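Local coordinates for protein antitoxin RnlB (Escherichia coli, PDB 6Y2P) that acts as the labile antitoxin of a type II toxin-antitoxin system, inhibiting the endonuclease activity of its cognate toxin RnlA but not that of LsoA, at residues Gln84-Thr88 with His89-Lys93. Sequence-based numbering, arbitrary orientation.
Sequences QDVPT and HILSK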
ATOM      1  N   GLN C  84       0.307 -29.954  -6.467  1.00110.06           N
ATOM      2  CA  GLN C  84       0.223 -31.243  -5.798  1.00111.93           C
ATOM      3  C   GLN C  84      -0.664 -32.225  -6.549  1.00115.11           C
ATOM      4  O   GLN C  84      -0.646 -33.414  -6.219  1.00131.76           O
ATOM      5  CB  GLN C  84      -0.298 -31.062  -4.369  1.00108.93           C
ATOM      6  N   ASP C  85      -1.387 -31.775  -7.580  1.00106.63           N
ATOM      7  CA  ASP C  85      -2.260 -32.638  -8.376  1.00107.53           C
ATOM      8  C   ASP C  85      -1.738 -32.950  -9.775  1.00100.05           C
ATOM      9  O   ASP C  85      -2.422 -33.654 -10.529  1.00104.08           O
ATOM     10  CB  ASP C  85      -3.655 -32.018  -8.497  1.00108.13           C
ATOM     11  CG  ASP C  85      -4.430 -32.067  -7.203  1.00111.03           C
ATOM     12  OD1 ASP C  85      -4.525 -33.157  -6.591  1.00113.61           O
ATOM     13  OD2 ASP C  85      -4.929 -30.996  -6.796  1.00111.32           O
ATOM     14  N   VAL C  86      -0.593 -32.404 -10.167  1.00 92.28           N
ATOM     15  CA  VAL C  86       0.011 -32.705 -11.462  1.00 95.12           C
ATOM     16  C   VAL C  86       0.952 -33.884 -11.278  1.00 86.14           C
ATOM     17  O   VAL C  86       1.746 -33.917 -10.325  1.00 87.92           O
ATOM     18  CB  VAL C  86       0.719 -31.478 -12.065  1.00 99.31           C
ATOM     19  CG1 VAL C  86       1.562 -30.820 -11.039  1.00104.87           C
ATOM     20  CG2 VAL C  86       1.588 -31.857 -13.270  1.00 90.91           C
ATOM     21  N   PRO C  87       0.877 -34.877 -12.148  1.00 87.45           N
ATOM     22  CA  PRO C  87       1.726 -36.064 -11.992  1.00 91.00           C
ATOM     23  C   PRO C  87       3.195 -35.687 -11.900  1.00 91.07           C
ATOM     24  O   PRO C  87       3.659 -34.760 -12.562  1.00 91.52           O
ATOM     25  CB  PRO C  87       1.421 -36.879 -13.249  1.00 95.92           C
ATOM     26  CG  PRO C  87      -0.007 -36.404 -13.655  1.00 92.49           C
ATOM     27  CD  PRO C  87      -0.045 -34.959 -13.294  1.00 86.33           C
ATOM     28  N   THR C  88       3.929 -36.440 -11.078  1.00 95.51           N
ATOM     29  CA  THR C  88       5.311 -36.076 -10.777  1.00102.19           C
ATOM     30  C   THR C  88       6.227 -36.204 -11.992  1.00111.78           C
ATOM     31  O   THR C  88       7.183 -35.422 -12.127  1.00119.84           O
ATOM     32  CB  THR C  88       5.842 -36.917  -9.615  1.00100.55           C
ATOM     33  OG1 THR C  88       5.504 -38.304  -9.794  1.00102.17           O
ATOM     34  CG2 THR C  88       5.230 -36.419  -8.327  1.00 99.57           C
ATOM     35  N   HIS C  89       5.930 -37.131 -12.912  1.00102.42           N
ATOM     36  CA  HIS C  89       6.816 -37.302 -14.055  1.00107.21           C
ATOM     37  C   HIS C  89       6.769 -36.094 -14.988  1.00 97.99           C
ATOM     38  O   HIS C  89       7.811 -35.657 -15.492  1.00 96.37           O
ATOM     39  CB  HIS C  89       6.493 -38.600 -14.794  1.00119.97           C
ATOM     40  CG  HIS C  89       5.249 -38.558 -15.622  1.00128.69           C
ATOM     41  ND1 HIS C  89       4.024 -38.973 -15.143  1.00132.81           N
ATOM     42  CD2 HIS C  89       5.046 -38.194 -16.911  1.00130.35           C
ATOM     43  CE1 HIS C  89       3.116 -38.847 -16.095  1.00132.60           C
ATOM     44  NE2 HIS C  89       3.711 -38.379 -17.178  1.00130.95           N
ATOM     45  N   ILE C  90       5.585 -35.509 -15.191  1.00 94.83           N
ATOM     46  CA  ILE C  90       5.485 -34.266 -15.956  1.00 88.46           C
ATOM     47  C   ILE C  90       6.277 -33.163 -15.265  1.00 94.07           C
ATOM     48  O   ILE C  90       6.978 -32.361 -15.911  1.00 93.43           O
ATOM     49  CB  ILE C  90       4.013 -33.856 -16.121  1.00 80.88           C
ATOM     50  CG1 ILE C  90       3.122 -35.061 -16.504  1.00 87.58           C
ATOM     51  CG2 ILE C  90       3.904 -32.678 -17.068  1.00 77.78           C
ATOM     52  CD1 ILE C  90       3.012 -35.343 -17.999  1.00 89.05           C
ATOM     53  N   LEU C  91       6.190 -33.117 -13.930  1.00 92.57           N
ATOM     54  CA  LEU C  91       6.877 -32.072 -13.182  1.00 88.00           C
ATOM     55  C   LEU C  91       8.374 -32.154 -13.368  1.00 88.84           C
ATOM     56  O   LEU C  91       9.030 -31.138 -13.642  1.00 82.41           O
ATOM     57  CB  LEU C  91       6.540 -32.202 -11.704  1.00 84.06           C
ATOM     58  CG  LEU C  91       5.087 -31.855 -11.547  1.00 86.55           C
ATOM     59  CD1 LEU C  91       4.802 -31.815 -10.086  1.00 90.16           C
ATOM     60  CD2 LEU C  91       4.859 -30.501 -12.215  1.00 80.53           C
ATOM     61  N   SER C  92       8.919 -33.370 -13.299  1.00 95.75           N
ATOM     62  CA  SER C  92      10.360 -33.495 -13.415  1.00 98.84           C
ATOM     63  C   SER C  92      10.825 -33.382 -14.851  1.00 98.28           C
ATOM     64  O   SER C  92      11.920 -32.882 -15.091  1.00101.79           O
ATOM     65  CB  SER C  92      10.823 -34.845 -12.844  1.00 99.42           C
ATOM     66  OG  SER C  92      10.436 -34.966 -11.500  1.00104.48           O
ATOM     67  N   LYS C  93       9.957 -33.672 -15.811  1.00 86.61           N
ATOM     68  CA  LYS C  93      10.367 -33.435 -17.188  1.00 91.41           C
ATOM     69  C   LYS C  93      10.405 -31.933 -17.485  1.00 93.13           C
ATOM     70  O   LYS C  93      11.308 -31.460 -18.193  1.00 89.48           O
ATOM     71  CB  LYS C  93       9.431 -34.186 -18.142  1.00 88.23           C
ATOM     72  CG  LYS C  93       9.660 -33.942 -19.627  1.00 90.39           C
ATOM     73  CD  LYS C  93      10.678 -34.888 -20.258  1.00 94.86           C
TER
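V86 and L91 make the main apolar contact at the start of helix 88-99, their branches crossing at a slant. Both methyls of V86 face the leucine fork: CG1 lies 3.5 Å from L91 CD2 and about as far from CD1, while CG2 sits beside CD2 and CG. L91 CG stands anti to its own carbonyl carbon (chi1 -68°), which turns the fork back along the helix toward the valine. V86 CG2 also approaches I90 CB at 4.2 Å.

P87 CB meets the H89 imidazole obliquely, 3.8 Å from ND1, and lies 4.1 Å from I90 CG1. I90 CG1 in turn lies over one face of that imidazole, offset toward its rim, 3.4 Å above the plane. H89 reaches the proline because its CG is tucked between backbone N and carbonyl carbon (chi1 75°).

Backbone bonds of the first helical turn underlie these contacts. T88 O accepts a bond from S92 N (2.9 Å) and a weak second one from S92 OG. P87 O receives a weak bond from L91 N at 3.3 Å, and K93 N bonds to H89 O one residue beyond the T88–S92 pair.

Farther out, V86, just before the cap, and I90, in the first turn, both touch L49 of strand 46-51, so the helix start packs on the sheet. The whole is a helix N-terminus with P87 at the N-cap, where the loop after strand 72-81 turns into helix 88-99 and V86 packs against the first turn.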